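Local coordinates for DNA/pantothenate metabolism flavoprotein (Streptomyces sparsogenes DSM 40356, PDB 7CFU) that probably uses bound flavin mononucleotide to decarboxylate oxidatively the C-terminal cysteine of a precursor peptide during natural-product biosynthesis, at residues A115-A120 with Q152-Q157. Residues are numbered along the deposited sequence; the frame is centred on the assembly and turned at random.
With FMN (flavin mononucleotide), chain B.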
ATOM      1  N   ALA A 115     -16.038  27.406 -15.431  1.00 28.93           N
ATOM      2  CA  ALA A 115     -16.466  28.697 -14.901  1.00 29.75           C
ATOM      3  C   ALA A 115     -17.663  29.234 -15.675  1.00 29.07           C
ATOM      4  O   ALA A 115     -18.606  29.769 -15.077  1.00 34.70           O
ATOM      5  CB  ALA A 115     -15.302  29.692 -14.937  1.00 25.11           C
ATOM      6  N   ALA A 116     -17.671  29.050 -17.000  1.00 31.19           N
ATOM      7  CA  ALA A 116     -18.777  29.575 -17.796  1.00 36.31           C
ATOM      8  C   ALA A 116     -20.094  28.893 -17.454  1.00 35.60           C
ATOM      9  O   ALA A 116     -21.154  29.506 -17.607  1.00 28.70           O
ATOM     10  CB  ALA A 116     -18.490  29.430 -19.292  1.00 25.05           C
ATOM     11  N   HIS A 117     -20.060  27.646 -16.976  1.00 35.93           N
ATOM     12  CA  HIS A 117     -21.290  26.900 -16.726  1.00 29.03           C
ATOM     13  C   HIS A 117     -21.570  26.654 -15.248  1.00 33.06           C
ATOM     14  O   HIS A 117     -22.508  25.918 -14.923  1.00 31.72           O
ATOM     15  CB  HIS A 117     -21.262  25.574 -17.486  1.00 30.60           C
ATOM     16  CG  HIS A 117     -21.187  25.751 -18.971  1.00 35.23           C
ATOM     17  ND1 HIS A 117     -20.001  25.684 -19.674  1.00 38.06           N
ATOM     18  CD2 HIS A 117     -22.140  26.074 -19.875  1.00 34.13           C
ATOM     19  CE1 HIS A 117     -20.234  25.920 -20.953  1.00 32.09           C
ATOM     20  NE2 HIS A 117     -21.522  26.167 -21.100  1.00 37.65           N
ATOM     21  N   GLY A 118     -20.803  27.262 -14.347  1.00 27.61           N
ATOM     22  CA  GLY A 118     -21.072  27.075 -12.936  1.00 31.31           C
ATOM     23  C   GLY A 118     -20.788  25.685 -12.417  1.00 35.90           C
ATOM     24  O   GLY A 118     -21.363  25.278 -11.403  1.00 32.40           O
ATOM     25  N   ILE A 119     -19.911  24.942 -13.091  1.00 28.44           N
ATOM     26  CA  ILE A 119     -19.426  23.681 -12.554  1.00 24.53           C
ATOM     27  C   ILE A 119     -18.476  23.989 -11.403  1.00 25.98           C
ATOM     28  O   ILE A 119     -17.688  24.940 -11.463  1.00 30.05           O
ATOM     29  CB  ILE A 119     -18.742  22.869 -13.672  1.00 26.72           C
ATOM     30  CG1 ILE A 119     -19.783  22.412 -14.697  1.00 27.46           C
ATOM     31  CG2 ILE A 119     -17.914  21.698 -13.106  1.00 25.93           C
ATOM     32  CD1 ILE A 119     -19.190  22.010 -16.010  1.00 29.40           C
ATOM     33  N   ALA A 120     -18.572  23.210 -10.324  1.00 26.39           N
ATOM     34  CA  ALA A 120     -17.773  23.431  -9.128  1.00 26.17           C
ATOM     35  C   ALA A 120     -17.327  22.073  -8.579  1.00 30.98           C
ATOM     36  O   ALA A 120     -17.740  21.655  -7.497  1.00 27.17           O
ATOM     37  CB  ALA A 120     -18.563  24.218  -8.081  1.00 25.19           C
ATOM     38  N   GLN A 152     -14.943  29.590 -27.586  1.00 39.29           N
ATOM     39  CA  GLN A 152     -15.313  30.996 -27.754  1.00 35.00           C
ATOM     40  C   GLN A 152     -16.670  31.308 -27.129  1.00 28.94           C
ATOM     41  O   GLN A 152     -16.872  32.416 -26.623  1.00 32.89           O
ATOM     42  CB  GLN A 152     -15.300  31.373 -29.238  1.00 39.83           C
ATOM     43  CG  GLN A 152     -13.887  31.494 -29.814  1.00 35.68           C
ATOM     44  CD  GLN A 152     -12.982  32.338 -28.931  1.00 43.06           C
ATOM     45  OE1 GLN A 152     -13.342  33.448 -28.537  1.00 43.68           O
ATOM     46  NE2 GLN A 152     -11.808  31.804 -28.596  1.00 40.79           N
ATOM     47  N   ARG A 153     -17.608  30.357 -27.141  1.00 29.16           N
ATOM     48  CA  ARG A 153     -18.843  30.551 -26.376  1.00 30.74           C
ATOM     49  C   ARG A 153     -18.546  30.760 -24.895  1.00 37.90           C
ATOM     50  O   ARG A 153     -19.112  31.658 -24.255  1.00 33.57           O
ATOM     51  CB  ARG A 153     -19.776  29.353 -26.554  1.00 30.71           C
ATOM     52  CG  ARG A 153     -20.498  29.308 -27.896  1.00 34.19           C
ATOM     53  CD  ARG A 153     -21.642  28.319 -27.884  1.00 29.79           C
ATOM     54  NE  ARG A 153     -21.204  26.930 -27.755  1.00 33.42           N
ATOM     55  CZ  ARG A 153     -20.831  26.157 -28.776  1.00 41.86           C
ATOM     56  NH1 ARG A 153     -20.828  26.628 -30.018  1.00 40.95           N
ATOM     57  NH2 ARG A 153     -20.462  24.901 -28.559  1.00 34.07           N
ATOM     58  N   ASN A 154     -17.618  29.978 -24.346  1.00 33.35           N
ATOM     59  CA  ASN A 154     -17.313  30.104 -22.926  1.00 32.73           C
ATOM     60  C   ASN A 154     -16.661  31.444 -22.627  1.00 30.25           C
ATOM     61  O   ASN A 154     -17.019  32.103 -21.643  1.00 29.90           O
ATOM     62  CB  ASN A 154     -16.417  28.949 -22.476  1.00 32.95           C
ATOM     63  CG  ASN A 154     -17.097  27.603 -22.620  1.00 36.64           C
ATOM     64  OD1 ASN A 154     -18.327  27.505 -22.526  1.00 30.82           O
ATOM     65  ND2 ASN A 154     -16.307  26.560 -22.860  1.00 29.73           N
ATOM     66  N   VAL A 155     -15.727  31.877 -23.481  1.00 28.41           N
ATOM     67  CA  VAL A 155     -15.133  33.205 -23.327  1.00 30.11           C
ATOM     68  C   VAL A 155     -16.216  34.282 -23.319  1.00 36.91           C
ATOM     69  O   VAL A 155     -16.253  35.137 -22.429  1.00 37.34           O
ATOM     70  CB  VAL A 155     -14.093  33.462 -24.430  1.00 33.98           C
ATOM     71  CG1 VAL A 155     -13.611  34.901 -24.360  1.00 33.66           C
ATOM     72  CG2 VAL A 155     -12.918  32.488 -24.298  1.00 36.80           C
ATOM     73  N   ASP A 156     -17.119  34.254 -24.308  1.00 37.93           N
ATOM     74  CA  ASP A 156     -18.173  35.262 -24.374  1.00 40.15           C
ATOM     75  C   ASP A 156     -19.045  35.214 -23.132  1.00 41.25           C
ATOM     76  O   ASP A 156     -19.361  36.252 -22.535  1.00 40.23           O
ATOM     77  CB  ASP A 156     -19.043  35.058 -25.618  1.00 32.47           C
ATOM     78  CG  ASP A 156     -18.269  35.233 -26.917  1.00 43.33           C
ATOM     79  OD1 ASP A 156     -17.206  35.895 -26.911  1.00 48.82           O
ATOM     80  OD2 ASP A 156     -18.730  34.695 -27.949  1.00 43.15           O
ATOM     81  N   GLN A 157     -19.442  34.007 -22.723  1.00 37.30           N
ATOM     82  CA  GLN A 157     -20.317  33.875 -21.567  1.00 31.53           C
ATOM     83  C   GLN A 157     -19.673  34.461 -20.320  1.00 36.77           C
ATOM     84  O   GLN A 157     -20.350  35.100 -19.506  1.00 41.53           O
ATOM     85  CB  GLN A 157     -20.663  32.411 -21.334  1.00 37.27           C
ATOM     86  CG  GLN A 157     -21.549  32.197 -20.128  1.00 36.50           C
ATOM     87  CD  GLN A 157     -22.916  32.852 -20.299  1.00 43.75           C
ATOM     88  OE1 GLN A 157     -23.810  32.269 -20.899  1.00 35.61           O
ATOM     89  NE2 GLN A 157     -23.074  34.066 -19.776  1.00 37.02           N
TER
HETATM   90  N1  FMN B 301     -21.033  23.253  -2.273  1.00 31.15           N
HETATM   91  C2  FMN B 301     -22.328  23.682  -2.459  1.00 28.86           C
HETATM   92  O2  FMN B 301     -22.703  24.000  -3.589  1.00 32.96           O
HETATM   93  N3  FMN B 301     -23.197  23.751  -1.378  1.00 30.58           N
HETATM   94  C4  FMN B 301     -22.774  23.400  -0.104  1.00 35.00           C
HETATM   95  O4  FMN B 301     -23.548  23.474   0.862  1.00 31.72           O
HETATM   96  C4A FMN B 301     -21.467  22.964   0.083  1.00 31.66           C
HETATM   97  N5  FMN B 301     -21.026  22.601   1.344  1.00 32.53           N
HETATM   98  C5A FMN B 301     -19.733  22.161   1.521  1.00 29.87           C
HETATM   99  C6  FMN B 301     -19.300  21.792   2.789  1.00 32.69           C
HETATM  100  C7  FMN B 301     -17.994  21.351   2.974  1.00 34.39           C
HETATM  101  C7M FMN B 301     -17.519  20.956   4.349  1.00 33.39           C
HETATM  102  C8  FMN B 301     -17.122  21.271   1.893  1.00 35.72           C
HETATM  103  C8M FMN B 301     -15.715  20.794   2.124  1.00 25.94           C
HETATM  104  C9  FMN B 301     -17.554  21.646   0.614  1.00 26.86           C
HETATM  105  C9A FMN B 301     -18.866  22.086   0.429  1.00 30.97           C
HETATM  106  N10 FMN B 301     -19.317  22.463  -0.831  1.00 33.77           N
HETATM  107  C10 FMN B 301     -20.604  22.894  -1.008  1.00 25.60           C
HETATM  108  C1' FMN B 301     -18.418  22.386  -2.028  1.00 28.96           C
HETATM  109  C2' FMN B 301     -18.717  21.065  -2.723  1.00 32.23           C
HETATM  110  O2' FMN B 301     -18.433  19.994  -1.830  1.00 29.31           O
HETATM  111  C3' FMN B 301     -17.888  20.977  -4.006  1.00 36.63           C
HETATM  112  O3' FMN B 301     -18.373  21.896  -4.962  1.00 27.87           O
HETATM  113  C4' FMN B 301     -17.889  19.565  -4.580  1.00 35.13           C
HETATM  114  O4' FMN B 301     -17.073  19.517  -5.736  1.00 34.23           O
HETATM  115  C5' FMN B 301     -19.290  19.115  -4.950  1.00 31.69           C
HETATM  116  O5' FMN B 301     -19.187  17.735  -5.224  1.00 28.95           O
HETATM  117  P   FMN B 301     -20.466  16.874  -5.660  1.00 31.38           P
HETATM  118  O1P FMN B 301     -20.034  15.779  -6.624  1.00 29.73           O
HETATM  119  O2P FMN B 301     -21.068  16.277  -4.405  1.00 31.28           O
HETATM  120  O3P FMN B 301     -21.484  17.786  -6.311  1.00 28.02           O
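A116 packs its methyl group against N154 near the C-terminal end of helix 109-117, beside helix 149-160, in this Rossmann-like flavoprotein fold with a parallel sheet. The two helices come close here, with A116 CA 5.4 Å from N154 CA. A116 CB lies 3.8 Å from both CB and OD1 of N154. One turn on from N154, the Q157 side chain sets off with CG opposite the backbone N (chi1 179°), which brings CG to 3.7 Å from A116 O. H117 meets N154 through its ring: CE1 stands 2.9 Å from N154 OD1, with ring and amide planes 89° apart. No hydrogen bond joins the two segments. The H117 ring is held from its own helix, by a bond between ND1 and A113 O. The contact lies at a subunit interface. N154 ND2 is bonded to H117 O of a neighbouring subunit, A116 O accepts a bond from R153 NH2 of another, and the H117 ring packs edge-to-face with H117 of both. Replacing H117 by an alanine is likely to leave A113 O without its side-chain partner and to open a gap beside the N154 amide and the neighbouring H117 rings. The helix then closes in a Schellman motif, with G118 at positive phi (69°). From there the chain runs to A120, in an FMN pocket shared with a neighbouring subunit. A120 O accepts two ribityl hydrogen bonds, from FMN O4' at 2.8 Å and from FMN O3' at 2.6 Å.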